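Local atomic coordinates of glucoamylase (Thermoanaerobacterium thermosaccharolyticum, PDB entry 1LF6), a protein that hydrolyses terminal alpha-1,4-linked glucose units one after another from the non-reducing ends of glucan chains, releasing beta-D-glucose. Residues E397-I402 with M448-A453; E435-I440 with I531-F536; N554-V559 with G604-Y609; S561-D566 with S572-N577. All blocks are in the same frame, centred on the assembly; numbering follows the deposited sequence.

Interaction 1 of 4, residues E397-I402 with M448-A453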
loop_
_atom_site.group_PDB
_atom_site.type_symbol
_atom_site.label_atom_id
_atom_site.label_comp_id
_atom_site.label_asym_id
_atom_site.label_seq_id
_atom_site.Cartn_x
_atom_site.Cartn_y
_atom_site.Cartn_z
ATOM N N GLU A 397 1.016 7.112 18.181
ATOM C CA GLU A 397 -0.038 7.574 17.282
ATOM C C GLU A 397 -0.825 8.776 17.826
ATOM O O GLU A 397 -1.494 9.476 17.065
ATOM C CB GLU A 397 -0.982 6.418 16.924
ATOM C CG GLU A 397 -0.354 5.409 15.954
ATOM C CD GLU A 397 -1.382 4.569 15.217
ATOM O OE1 GLU A 397 -1.250 4.414 13.981
ATOM O OE2 GLU A 397 -2.322 4.061 15.864
ATOM N N GLN A 398 -0.739 9.021 19.132
ATOM C CA GLN A 398 -1.422 10.164 19.730
ATOM C C GLN A 398 -0.535 11.391 19.539
ATOM O O GLN A 398 -1.018 12.524 19.426
ATOM C CB GLN A 398 -1.635 9.957 21.236
ATOM C CG GLN A 398 -2.239 8.619 21.629
ATOM C CD GLN A 398 -3.548 8.334 20.920
ATOM O OE1 GLN A 398 -4.429 9.196 20.836
ATOM N NE2 GLN A 398 -3.687 7.112 20.412
ATOM N N ALA A 399 0.771 11.149 19.499
ATOM C CA ALA A 399 1.767 12.209 19.369
ATOM C C ALA A 399 2.026 12.741 17.964
ATOM O O ALA A 399 2.161 13.953 17.773
ATOM C CB ALA A 399 3.086 11.736 19.979
ATOM N N ASP A 400 2.099 11.844 16.985
ATOM C CA ASP A 400 2.394 12.245 15.615
ATOM C C ASP A 400 1.523 13.349 15.039
ATOM O O ASP A 400 2.027 14.262 14.398
ATOM C CB ASP A 400 2.390 11.018 14.692
ATOM C CG ASP A 400 3.574 10.094 14.965
ATOM O OD1 ASP A 400 4.570 10.580 15.544
ATOM O OD2 ASP A 400 3.516 8.905 14.595
ATOM N N PRO A 401 0.201 13.278 15.246
ATOM C CA PRO A 401 -0.615 14.357 14.688
ATOM C C PRO A 401 -0.257 15.720 15.291
ATOM O O PRO A 401 -0.398 16.752 14.629
ATOM C CB PRO A 401 -2.047 13.908 14.989
ATOM C CG PRO A 401 -1.890 12.895 16.097
ATOM C CD PRO A 401 -0.639 12.174 15.738
ATOM N N ILE A 402 0.217 15.723 16.536
ATOM C CA ILE A 402 0.607 16.973 17.182
ATOM C C ILE A 402 1.877 17.493 16.523
ATOM O O ILE A 402 1.996 18.681 16.237
ATOM C CB ILE A 402 0.918 16.799 18.690
ATOM C CG1 ILE A 402 -0.303 16.270 19.440
ATOM C CG2 ILE A 402 1.365 18.143 19.269
ATOM C CD1 ILE A 402 -0.023 15.955 20.907
ATOM N N MET A 448 8.342 6.409 23.368
ATOM C CA MET A 448 8.648 7.506 24.277
ATOM C C MET A 448 9.255 8.699 23.531
ATOM O O MET A 448 9.045 9.845 23.924
ATOM C CB MET A 448 9.592 7.043 25.380
ATOM C CG MET A 448 8.928 6.099 26.378
ATOM S SD MET A 448 10.005 5.726 27.748
ATOM C CE MET A 448 9.836 7.208 28.725
ATOM N N ALA A 449 10.005 8.428 22.463
ATOM C CA ALA A 449 10.602 9.502 21.675
ATOM C C ALA A 449 9.478 10.322 21.062
ATOM O O ALA A 449 9.520 11.556 21.050
ATOM C CB ALA A 449 11.499 8.933 20.568
ATOM N N ALA A 450 8.471 9.621 20.547
ATOM C CA ALA A 450 7.315 10.268 19.935
ATOM C C ALA A 450 6.542 11.079 20.968
ATOM O O ALA A 450 6.064 12.173 20.662
ATOM C CB ALA A 450 6.398 9.219 19.307
ATOM N N GLU A 451 6.417 10.540 22.183
ATOM C CA GLU A 451 5.697 11.220 23.256
ATOM C C GLU A 451 6.394 12.501 23.702
ATOM O O GLU A 451 5.733 13.504 23.985
ATOM C CB GLU A 451 5.513 10.291 24.468
ATOM C CG GLU A 451 4.594 9.096 24.203
ATOM C CD GLU A 451 4.427 8.203 25.414
ATOM O OE1 GLU A 451 3.478 8.425 26.196
ATOM O OE2 GLU A 451 5.253 7.282 25.594
ATOM N N VAL A 452 7.721 12.460 23.787
ATOM C CA VAL A 452 8.502 13.634 24.189
ATOM C C VAL A 452 8.400 14.718 23.109
ATOM O O VAL A 452 8.169 15.886 23.411
ATOM C CB VAL A 452 9.999 13.279 24.405
ATOM C CG1 VAL A 452 10.824 14.559 24.555
ATOM C CG2 VAL A 452 10.153 12.415 25.652
ATOM N N ALA A 453 8.584 14.317 21.852
ATOM C CA ALA A 453 8.493 15.248 20.732
ATOM C C ALA A 453 7.087 15.849 20.651
ATOM O O ALA A 453 6.919 17.059 20.480
ATOM C CB ALA A 453 8.825 14.532 19.438
#
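Ala399 and Ala450 meet where two helices of the (alpha/alpha) barrel come together, a worked example of how alanine permits a close helix approach. The short segments 397-402 and 448-453 run in broadly the same direction, inclined at 39°, with their axes 8.2 Å apart at the closest point. The tight part lies under the methyl of Ala399: its CB presses against the backbone carbonyl of Ala450, 3.1 Å from Ala450 O, and the two methyls pack with Ala399 CB 4.2 Å from Ala450 CB. Here one side chain rests directly on the backbone of the other helix, and the CA atoms of Ala399 and Glu451 are 5.6 Å apart. The loose part lies to one side of this point. There Asp400 leaves its helix facing away, and its carboxylate then swings back to a distant brush, Asp400 OD1 lying 4.4 Å from Ala450 CB. No hydrogen bond crosses between the segments, and even this looser flank is buried rather than open to solvent. Further helices flank the pair: helix 414-428 packs on Gln398 and Pro401 of the first segment, while helix 468-489 packs on Met448, Glu451 and Val452 of the second.

Interaction 2 of 4, residues E435-I440 with I531-F536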
loop_
_atom_site.group_PDB
_atom_site.type_symbol
_atom_site.label_atom_id
_atom_site.label_comp_id
_atom_site.label_asym_id
_atom_site.label_seq_id
_atom_site.Cartn_x
_atom_site.Cartn_y
_atom_site.Cartn_z
ATOM N N GLU A 435 3.683 -0.785 20.978
ATOM C CA GLU A 435 4.646 0.034 20.265
ATOM C C GLU A 435 4.246 0.040 18.796
ATOM O O GLU A 435 3.204 -0.519 18.443
ATOM C CB GLU A 435 6.066 -0.501 20.473
ATOM C CG GLU A 435 6.177 -2.021 20.585
ATOM C CD GLU A 435 5.651 -2.749 19.353
ATOM O OE1 GLU A 435 4.496 -3.219 19.374
ATOM O OE2 GLU A 435 6.396 -2.847 18.362
ATOM N N ARG A 436 5.056 0.644 17.933
ATOM C CA ARG A 436 4.660 0.763 16.530
ATOM C C ARG A 436 4.423 -0.503 15.698
ATOM O O ARG A 436 3.807 -0.430 14.640
ATOM C CB ARG A 436 5.610 1.715 15.796
ATOM C CG ARG A 436 7.005 1.216 15.533
ATOM C CD ARG A 436 7.789 2.302 14.802
ATOM N NE ARG A 436 9.099 1.862 14.332
ATOM C CZ ARG A 436 9.861 2.564 13.498
ATOM N NH1 ARG A 436 11.039 2.094 13.111
ATOM N NH2 ARG A 436 9.441 3.738 13.049
ATOM N N TRP A 437 4.893 -1.659 16.155
ATOM C CA TRP A 437 4.647 -2.878 15.398
ATOM C C TRP A 437 3.281 -3.446 15.811
ATOM O O TRP A 437 2.839 -4.470 15.293
ATOM C CB TRP A 437 5.759 -3.900 15.634
ATOM C CG TRP A 437 7.135 -3.416 15.213
ATOM C CD1 TRP A 437 8.311 -3.635 15.872
ATOM C CD2 TRP A 437 7.470 -2.633 14.051
ATOM N NE1 TRP A 437 9.354 -3.034 15.201
ATOM C CE2 TRP A 437 8.866 -2.414 14.081
ATOM C CE3 TRP A 437 6.726 -2.097 12.990
ATOM C CZ2 TRP A 437 9.536 -1.681 13.092
ATOM C CZ3 TRP A 437 7.395 -1.364 12.003
ATOM C CH2 TRP A 437 8.786 -1.164 12.065
ATOM N N GLU A 438 2.630 -2.758 16.750
ATOM C CA GLU A 438 1.295 -3.119 17.241
ATOM C C GLU A 438 1.211 -4.481 17.922
ATOM O O GLU A 438 0.192 -5.170 17.806
ATOM C CB GLU A 438 0.309 -3.093 16.077
ATOM C CG GLU A 438 0.476 -1.900 15.149
ATOM C CD GLU A 438 -0.638 -1.803 14.130
ATOM O OE1 GLU A 438 -0.608 -2.549 13.127
ATOM O OE2 GLU A 438 -1.560 -0.991 14.348
ATOM N N GLU A 439 2.251 -4.864 18.654
ATOM C CA GLU A 439 2.267 -6.187 19.271
ATOM C C GLU A 439 2.438 -6.289 20.778
ATOM O O GLU A 439 1.934 -7.223 21.401
ATOM C CB GLU A 439 3.368 -7.022 18.606
ATOM C CG GLU A 439 3.325 -6.963 17.083
ATOM C CD GLU A 439 4.528 -7.623 16.432
ATOM O OE1 GLU A 439 5.649 -7.487 16.969
ATOM O OE2 GLU A 439 4.359 -8.257 15.371
ATOM N N ILE A 440 3.137 -5.341 21.378
ATOM C CA ILE A 440 3.391 -5.435 22.806
ATOM C C ILE A 440 3.433 -4.073 23.477
ATOM O O ILE A 440 3.750 -3.066 22.834
ATOM C CB ILE A 440 4.731 -6.160 23.031
ATOM C CG1 ILE A 440 4.966 -6.416 24.519
ATOM C CG2 ILE A 440 5.862 -5.347 22.407
ATOM C CD1 ILE A 440 6.180 -7.297 24.773
ATOM N N ILE A 531 15.830 -8.920 23.338
ATOM C CA ILE A 531 15.235 -8.321 22.146
ATOM C C ILE A 531 15.613 -6.884 21.826
ATOM O O ILE A 531 15.354 -5.975 22.621
ATOM C CB ILE A 531 13.693 -8.380 22.242
ATOM C CG1 ILE A 531 13.253 -9.766 22.742
ATOM C CG2 ILE A 531 13.072 -8.058 20.902
ATOM C CD1 ILE A 531 13.643 -10.931 21.838
ATOM N N VAL A 532 16.229 -6.679 20.663
ATOM C CA VAL A 532 16.596 -5.336 20.220
ATOM C C VAL A 532 15.767 -5.002 18.981
ATOM O O VAL A 532 15.296 -5.898 18.279
ATOM C CB VAL A 532 18.118 -5.199 19.919
ATOM C CG1 VAL A 532 18.899 -5.347 21.213
ATOM C CG2 VAL A 532 18.570 -6.222 18.884
ATOM N N ASP A 533 15.588 -3.710 18.724
ATOM C CA ASP A 533 14.747 -3.233 17.627
ATOM C C ASP A 533 15.343 -1.932 17.070
ATOM O O ASP A 533 15.603 -0.993 17.820
ATOM C CB ASP A 533 13.349 -2.988 18.211
ATOM C CG ASP A 533 12.321 -2.583 17.175
ATOM O OD1 ASP A 533 12.660 -1.818 16.248
ATOM O OD2 ASP A 533 11.153 -3.017 17.312
ATOM N N PRO A 534 15.569 -1.857 15.746
ATOM C CA PRO A 534 16.143 -0.639 15.161
ATOM C C PRO A 534 15.290 0.614 15.349
ATOM O O PRO A 534 15.751 1.726 15.089
ATOM C CB PRO A 534 16.323 -1.010 13.693
ATOM C CG PRO A 534 15.287 -2.039 13.470
ATOM C CD PRO A 534 15.345 -2.877 14.710
ATOM N N SER A 535 14.056 0.427 15.811
ATOM C CA SER A 535 13.141 1.538 16.043
ATOM C C SER A 535 13.686 2.534 17.060
ATOM O O SER A 535 13.206 3.665 17.141
ATOM C CB SER A 535 11.782 1.018 16.533
ATOM O OG SER A 535 11.168 0.193 15.558
ATOM N N PHE A 536 14.668 2.114 17.854
ATOM C CA PHE A 536 15.233 3.015 18.848
ATOM C C PHE A 536 15.828 4.232 18.149
ATOM O O PHE A 536 15.978 5.285 18.763
ATOM C CB PHE A 536 16.316 2.321 19.680
ATOM C CG PHE A 536 17.642 2.215 18.984
ATOM C CD1 PHE A 536 17.849 1.267 17.986
ATOM C CD2 PHE A 536 18.684 3.079 19.316
ATOM C CE1 PHE A 536 19.070 1.180 17.327
ATOM C CE2 PHE A 536 19.909 3.001 18.661
ATOM C CZ PHE A 536 20.105 2.049 17.662
HETATM O O HOH W 1 8.860 -2.381 18.859
#
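Asp533 meets Trp437 at the edge of the indole, carboxylate and ring nearly coplanar, their planes 6° apart. Their contact ties a type I beta turn, Glu435 to Glu438, to an Asx turn begun by Asp533. The beta turn belongs to the catalytic loop of this family 15 glycosidase: Glu435 is probably the proton acceptor and Glu438 the proton donor, as in a close relative. Asp533 has CG anti to its own nitrogen (chi1 -176°), which carries the carboxylate toward the indole. Trp437 NE1 reaches Asp533 OD2 at 2.8 Å on its syn side, although the bond is bent, with 131° at the hydrogen. The other oxygen is kept within its own turn, where Asp533 OD1 accepts from Ser535 N at 2.7 Å and from Ser535 OG at 2.6 Å, both on one face of the carboxylate. Ser535 OG in turn receives Arg436 NE at 2.9 Å, slightly tilted from the guanidinium plane, and a weaker bond from NH1. The stronger partner of Arg436 NH1 is Glu605, through a salt bridge. Arg436 CG meanwhile sits over the centre of one indole face, and Arg575 makes a cation-pi contact with the same ring. With an alanine in place of Asp533, Trp437 NE1 would probably lose its carboxylate acceptor, and the Ser535 hydroxyl and backbone N would be left without the oxygen they share. A water completes the link, donating to Glu435 OE2 at 2.6 Å and to Asp533 OD2 at 2.8 Å.

Interaction 3 of 4, residues N554-V559 with G604-Y609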
loop_
_atom_site.group_PDB
_atom_site.type_symbol
_atom_site.label_atom_id
_atom_site.label_comp_id
_atom_site.label_asym_id
_atom_site.label_seq_id
_atom_site.Cartn_x
_atom_site.Cartn_y
_atom_site.Cartn_z
ATOM N N ASN A 554 26.229 2.247 21.191
ATOM C CA ASN A 554 26.280 0.925 21.801
ATOM C C ASN A 554 25.157 0.040 21.264
ATOM O O ASN A 554 25.353 -1.146 20.994
ATOM C CB ASN A 554 26.138 1.029 23.326
ATOM C CG ASN A 554 27.404 1.525 24.009
ATOM O OD1 ASN A 554 27.382 1.881 25.189
ATOM N ND2 ASN A 554 28.510 1.538 23.278
ATOM N N THR A 555 23.974 0.626 21.127
ATOM C CA THR A 555 22.815 -0.106 20.643
ATOM C C THR A 555 23.046 -0.515 19.191
ATOM O O THR A 555 22.747 -1.639 18.795
ATOM C CB THR A 555 21.540 0.762 20.755
ATOM O OG1 THR A 555 21.401 1.226 22.105
ATOM C CG2 THR A 555 20.309 -0.044 20.379
ATOM N N LEU A 556 23.598 0.410 18.414
ATOM C CA LEU A 556 23.894 0.177 17.008
ATOM C C LEU A 556 24.752 -1.084 16.838
ATOM O O LEU A 556 24.521 -1.888 15.932
ATOM C CB LEU A 556 24.628 1.397 16.446
ATOM C CG LEU A 556 24.041 2.196 15.280
ATOM C CD1 LEU A 556 22.546 2.359 15.423
ATOM C CD2 LEU A 556 24.726 3.559 15.225
ATOM N N LYS A 557 25.742 -1.250 17.715
ATOM C CA LYS A 557 26.630 -2.409 17.655
ATOM C C LYS A 557 25.865 -3.711 17.830
ATOM O O LYS A 557 26.097 -4.677 17.107
ATOM C CB LYS A 557 27.709 -2.331 18.738
ATOM C CG LYS A 557 28.605 -1.110 18.661
ATOM C CD LYS A 557 29.771 -1.240 19.636
ATOM C CE LYS A 557 30.535 0.064 19.767
ATOM N NZ LYS A 557 29.701 1.128 20.401
ATOM N N VAL A 558 24.956 -3.735 18.799
ATOM C CA VAL A 558 24.166 -4.927 19.063
ATOM C C VAL A 558 23.166 -5.193 17.941
ATOM O O VAL A 558 22.960 -6.341 17.532
ATOM C CB VAL A 558 23.415 -4.796 20.407
ATOM C CG1 VAL A 558 22.541 -6.006 20.639
ATOM C CG2 VAL A 558 24.418 -4.645 21.542
ATOM N N VAL A 559 22.539 -4.130 17.447
ATOM C CA VAL A 559 21.577 -4.264 16.365
ATOM C C VAL A 559 22.233 -4.811 15.095
ATOM O O VAL A 559 21.710 -5.734 14.474
ATOM C CB VAL A 559 20.908 -2.909 16.051
ATOM C CG1 VAL A 559 20.159 -2.983 14.733
ATOM C CG2 VAL A 559 19.952 -2.544 17.180
ATOM N N GLY A 604 15.949 2.634 4.973
ATOM C CA GLY A 604 15.759 4.064 4.840
ATOM C C GLY A 604 15.930 4.768 6.174
ATOM O O GLY A 604 16.571 5.818 6.249
ATOM N N GLU A 605 15.363 4.197 7.235
ATOM C CA GLU A 605 15.486 4.812 8.553
ATOM C C GLU A 605 16.940 4.858 9.019
ATOM O O GLU A 605 17.345 5.825 9.662
ATOM C CB GLU A 605 14.612 4.088 9.588
ATOM C CG GLU A 605 13.118 4.390 9.439
ATOM C CD GLU A 605 12.301 4.017 10.666
ATOM O OE1 GLU A 605 11.064 4.153 10.617
ATOM O OE2 GLU A 605 12.890 3.595 11.684
ATOM N N ARG A 606 17.722 3.826 8.696
ATOM C CA ARG A 606 19.132 3.818 9.081
ATOM C C ARG A 606 19.863 4.912 8.310
ATOM O O ARG A 606 20.752 5.580 8.841
ATOM C CB ARG A 606 19.796 2.469 8.776
ATOM C CG ARG A 606 21.320 2.521 8.864
ATOM C CD ARG A 606 21.825 2.850 10.284
ATOM N NE ARG A 606 21.826 1.657 11.115
ATOM C CZ ARG A 606 22.919 1.053 11.567
ATOM N NH1 ARG A 606 22.802 -0.034 12.310
ATOM N NH2 ARG A 606 24.122 1.539 11.307
ATOM N N GLY A 607 19.491 5.074 7.043
ATOM C CA GLY A 607 20.109 6.094 6.218
ATOM C C GLY A 607 19.853 7.461 6.816
ATOM O O GLY A 607 20.733 8.319 6.834
ATOM N N MET A 608 18.638 7.663 7.317
ATOM C CA MET A 608 18.284 8.933 7.924
ATOM C C MET A 608 19.113 9.147 9.180
ATOM O O MET A 608 19.537 10.273 9.473
ATOM C CB MET A 608 16.788 8.974 8.244
ATOM C CG MET A 608 15.916 9.150 7.020
ATOM S SD MET A 608 16.287 10.674 6.085
ATOM C CE MET A 608 15.536 11.909 7.121
ATOM N N TYR A 609 19.362 8.077 9.929
ATOM C CA TYR A 609 20.186 8.222 11.124
ATOM C C TYR A 609 21.610 8.597 10.717
ATOM O O TYR A 609 22.237 9.450 11.345
ATOM C CB TYR A 609 20.229 6.928 11.944
ATOM C CG TYR A 609 21.427 6.899 12.870
ATOM C CD1 TYR A 609 22.610 6.267 12.490
ATOM C CD2 TYR A 609 21.412 7.591 14.085
ATOM C CE1 TYR A 609 23.755 6.328 13.288
ATOM C CE2 TYR A 609 22.549 7.660 14.892
ATOM C CZ TYR A 609 23.721 7.027 14.486
ATOM O OH TYR A 609 24.858 7.105 15.261
#
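Leu556 reaches across from helix 550-562 to helix 600-612, meeting Arg606 with CG and CD1 and Tyr609 with CD2. The backbones stand well apart, the nearest CA atoms, those of Leu556 and Arg606, being 9.9 Å from each other, so long side chains must span the interval. Leu556 CG lies over one face of the Arg606 guanidinium, 3.9 Å from NH1 and offset toward the rim of the group. Arg606 gets there by folding: its chain bends at chi2 (63°) and again at chi3 (81°), laying the flat group against the leucine while NH1 forms a salt bridge with Asp560. The two helices belong to the helical family 15 domain, an (alpha/alpha) barrel, and here their contact lies away from the probable catalytic and substrate-binding residues. Tyr609 comes from the opposite direction to Leu556, with Leu556 CD2 3.5 Å from Tyr609 CE1 and obliquely placed against the ring. A hydrogen bond from Tyr609 OH to the backbone oxygen of Ala547 secures the phenol. Replacing Leu556 by an alanine would probably open a gap beside the tyrosine ring and strip the apolar cover from that guanidinium face. Phe536 packs on Leu556 as well.

Interaction 4 of 4, residues S561-D566 with S572-N577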
loop_
_atom_site.group_PDB
_atom_site.type_symbol
_atom_site.label_atom_id
_atom_site.label_comp_id
_atom_site.label_asym_id
_atom_site.label_seq_id
_atom_site.Cartn_x
_atom_site.Cartn_y
_atom_site.Cartn_z
ATOM N N SER A 561 24.958 -6.512 14.869
ATOM C CA SER A 561 25.529 -7.834 15.108
ATOM C C SER A 561 24.451 -8.909 15.150
ATOM O O SER A 561 24.734 -10.084 14.959
ATOM C CB SER A 561 26.289 -7.860 16.438
ATOM O OG SER A 561 27.355 -6.934 16.421
ATOM N N THR A 562 23.206 -8.508 15.382
ATOM C CA THR A 562 22.138 -9.491 15.495
ATOM C C THR A 562 21.041 -9.476 14.436
ATOM O O THR A 562 20.524 -10.530 14.071
ATOM C CB THR A 562 21.457 -9.380 16.881
ATOM O OG1 THR A 562 20.776 -8.124 16.981
ATOM C CG2 THR A 562 22.495 -9.447 17.986
ATOM N N ILE A 563 20.678 -8.299 13.935
ATOM C CA ILE A 563 19.594 -8.243 12.965
ATOM C C ILE A 563 19.861 -7.442 11.700
ATOM O O ILE A 563 18.932 -6.929 11.067
ATOM C CB ILE A 563 18.294 -7.728 13.630
ATOM C CG1 ILE A 563 18.544 -6.371 14.289
ATOM C CG2 ILE A 563 17.812 -8.741 14.680
ATOM C CD1 ILE A 563 17.305 -5.750 14.916
ATOM N N LYS A 564 21.131 -7.327 11.337
ATOM C CA LYS A 564 21.506 -6.637 10.112
ATOM C C LYS A 564 21.889 -7.713 9.102
ATOM O O LYS A 564 22.504 -8.719 9.459
ATOM C CB LYS A 564 22.704 -5.711 10.335
ATOM C CG LYS A 564 23.192 -5.052 9.047
ATOM C CD LYS A 564 24.459 -4.238 9.236
ATOM C CE LYS A 564 24.886 -3.631 7.900
ATOM N NZ LYS A 564 26.176 -2.896 7.976
ATOM N N VAL A 565 21.494 -7.521 7.851
ATOM C CA VAL A 565 21.842 -8.470 6.797
ATOM C C VAL A 565 22.248 -7.707 5.540
ATOM O O VAL A 565 21.519 -6.827 5.079
ATOM C CB VAL A 565 20.662 -9.405 6.424
ATOM C CG1 VAL A 565 21.046 -10.264 5.218
ATOM C CG2 VAL A 565 20.296 -10.299 7.608
ATOM N N ASP A 566 23.422 -8.027 5.007
ATOM C CA ASP A 566 23.901 -7.403 3.777
ATOM C C ASP A 566 23.414 -8.247 2.602
ATOM O O ASP A 566 24.007 -9.279 2.288
ATOM C CB ASP A 566 25.434 -7.354 3.743
ATOM C CG ASP A 566 26.003 -6.191 4.523
ATOM O OD1 ASP A 566 25.673 -5.033 4.183
ATOM O OD2 ASP A 566 26.784 -6.434 5.470
ATOM N N SER A 572 19.954 -4.248 4.949
ATOM C CA SER A 572 18.616 -4.046 5.494
ATOM C C SER A 572 18.594 -4.701 6.874
ATOM O O SER A 572 19.521 -5.423 7.237
ATOM C CB SER A 572 17.533 -4.642 4.597
ATOM O OG SER A 572 16.268 -4.079 4.936
ATOM N N TRP A 573 17.544 -4.439 7.638
ATOM C CA TRP A 573 17.427 -4.971 8.986
ATOM C C TRP A 573 16.065 -5.604 9.252
ATOM O O TRP A 573 15.088 -5.280 8.577
ATOM C CB TRP A 573 17.622 -3.842 10.004
ATOM C CG TRP A 573 19.007 -3.290 10.073
ATOM C CD1 TRP A 573 19.920 -3.514 11.058
ATOM C CD2 TRP A 573 19.661 -2.456 9.101
ATOM N NE1 TRP A 573 21.102 -2.879 10.767
ATOM C CE2 TRP A 573 20.973 -2.223 9.571
ATOM C CE3 TRP A 573 19.266 -1.886 7.878
ATOM C CZ2 TRP A 573 21.898 -1.444 8.864
ATOM C CZ3 TRP A 573 20.185 -1.113 7.173
ATOM C CH2 TRP A 573 21.486 -0.900 7.671
ATOM N N TYR A 574 16.011 -6.512 10.230
ATOM C CA TYR A 574 14.749 -7.130 10.657
ATOM C C TYR A 574 14.187 -6.108 11.645
ATOM O O TYR A 574 14.930 -5.262 12.146
ATOM C CB TYR A 574 14.990 -8.429 11.434
ATOM C CG TYR A 574 15.565 -9.575 10.639
ATOM C CD1 TYR A 574 14.747 -10.383 9.857
ATOM C CD2 TYR A 574 16.932 -9.864 10.685
ATOM C CE1 TYR A 574 15.269 -11.455 9.142
ATOM C CE2 TYR A 574 17.467 -10.933 9.970
ATOM C CZ TYR A 574 16.629 -11.724 9.203
ATOM O OH TYR A 574 17.148 -12.791 8.505
ATOM N N ARG A 575 12.896 -6.198 11.944
ATOM C CA ARG A 575 12.264 -5.281 12.898
ATOM C C ARG A 575 12.792 -5.535 14.313
ATOM O O ARG A 575 12.872 -4.618 15.125
ATOM C CB ARG A 575 10.750 -5.478 12.907
ATOM C CG ARG A 575 10.095 -5.438 11.546
ATOM C CD ARG A 575 8.788 -6.228 11.595
ATOM N NE ARG A 575 7.647 -5.446 12.007
ATOM C CZ ARG A 575 6.523 -5.962 12.499
ATOM N NH1 ARG A 575 5.523 -5.163 12.841
ATOM N NH2 ARG A 575 6.409 -7.267 12.683
ATOM N N TYR A 576 13.123 -6.794 14.601
ATOM C CA TYR A 576 13.656 -7.207 15.908
ATOM C C TYR A 576 13.934 -8.705 15.861
ATOM O O TYR A 576 13.411 -9.400 14.992
ATOM C CB TYR A 576 12.657 -6.890 17.032
ATOM C CG TYR A 576 11.281 -7.495 16.840
ATOM C CD1 TYR A 576 11.021 -8.826 17.187
ATOM C CD2 TYR A 576 10.241 -6.745 16.289
ATOM C CE1 TYR A 576 9.765 -9.391 16.988
ATOM C CE2 TYR A 576 8.977 -7.305 16.085
ATOM C CZ TYR A 576 8.749 -8.626 16.438
ATOM O OH TYR A 576 7.508 -9.181 16.227
ATOM N N ASN A 577 14.751 -9.208 16.784
ATOM C CA ASN A 577 15.073 -10.635 16.789
ATOM C C ASN A 577 13.837 -11.484 17.045
ATOM O O ASN A 577 13.000 -11.138 17.878
ATOM C CB ASN A 577 16.112 -10.976 17.870
ATOM C CG ASN A 577 16.823 -9.764 18.410
ATOM O OD1 ASN A 577 16.199 -8.848 18.945
ATOM N ND2 ASN A 577 18.150 -9.752 18.280
#
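The beta hairpin of strands 564-567 and 570-573, which follows helix 550-562, is held by antiparallel backbone pairing. Val565 and Ser572 form a hydrogen-bonded pair, Val565 N giving to Ser572 O at 2.9 Å and Ser572 N to Val565 O at 3.0 Å. Lys564 and Trp573 are the neighbouring non-hydrogen-bonded pair. A further bond runs from Tyr574 N to Ile563 O, 3.1 Å long, extending the connection into the segment that leads toward the active site: the side chain of Tyr576 comes within about 6 Å of that of Glu435, the probable proton acceptor. On the face carrying Lys564 and Trp573, the two side chains lie alongside each other and point the same way. With CG anti to its nitrogen (chi1 176°) and the chain extended beyond it, Lys564 lays CG over one face of the indole, offset toward the rim, and CB stands 3.3 Å from Trp573 NE1. The Lys564 CA adds a CH-pi contact over the five-membered ring. Trp573 NE1 is hydrogen-bonded to Asp560 OD1, which helps to set how the indole is turned. Val565 meets the ring of Tyr574 obliquely, Val565 CG2 lying 3.7 Å from Tyr574 CE2, while Tyr574 OH is hydrogen-bonded to Glu640. Ile563 is buried where the helix gives way to the strand: its CB packs 3.9 Å from Tyr574 CD2, and its CG2 lies 3.7 Å from Asn577 N.

Interaction 2 holds both probable catalytic glutamates, and interactions 3 and 4 touch it. Helix 600-612 of interaction 3 joins it through the salt bridge of Glu605 OE2 with Arg436 NH1, 2.8 Å, while Phe536 CZ packs 3.3 Å from Leu556 CD1 on the other helix. Interaction 4 meets it through Val532 N, 2.8 Å from Asn577 OD1, and through a weak hydrogen bond between Tyr576 and Glu439. Interactions 3 and 4 share helix 550-562 and abut where Arg606 CG lies 3.6 Å from Trp573 CH2. Interaction 1 stands apart, its nearest atoms about 5 Å from those of interaction 2, although the Glu451 side chain is about 9 Å from that of Glu435.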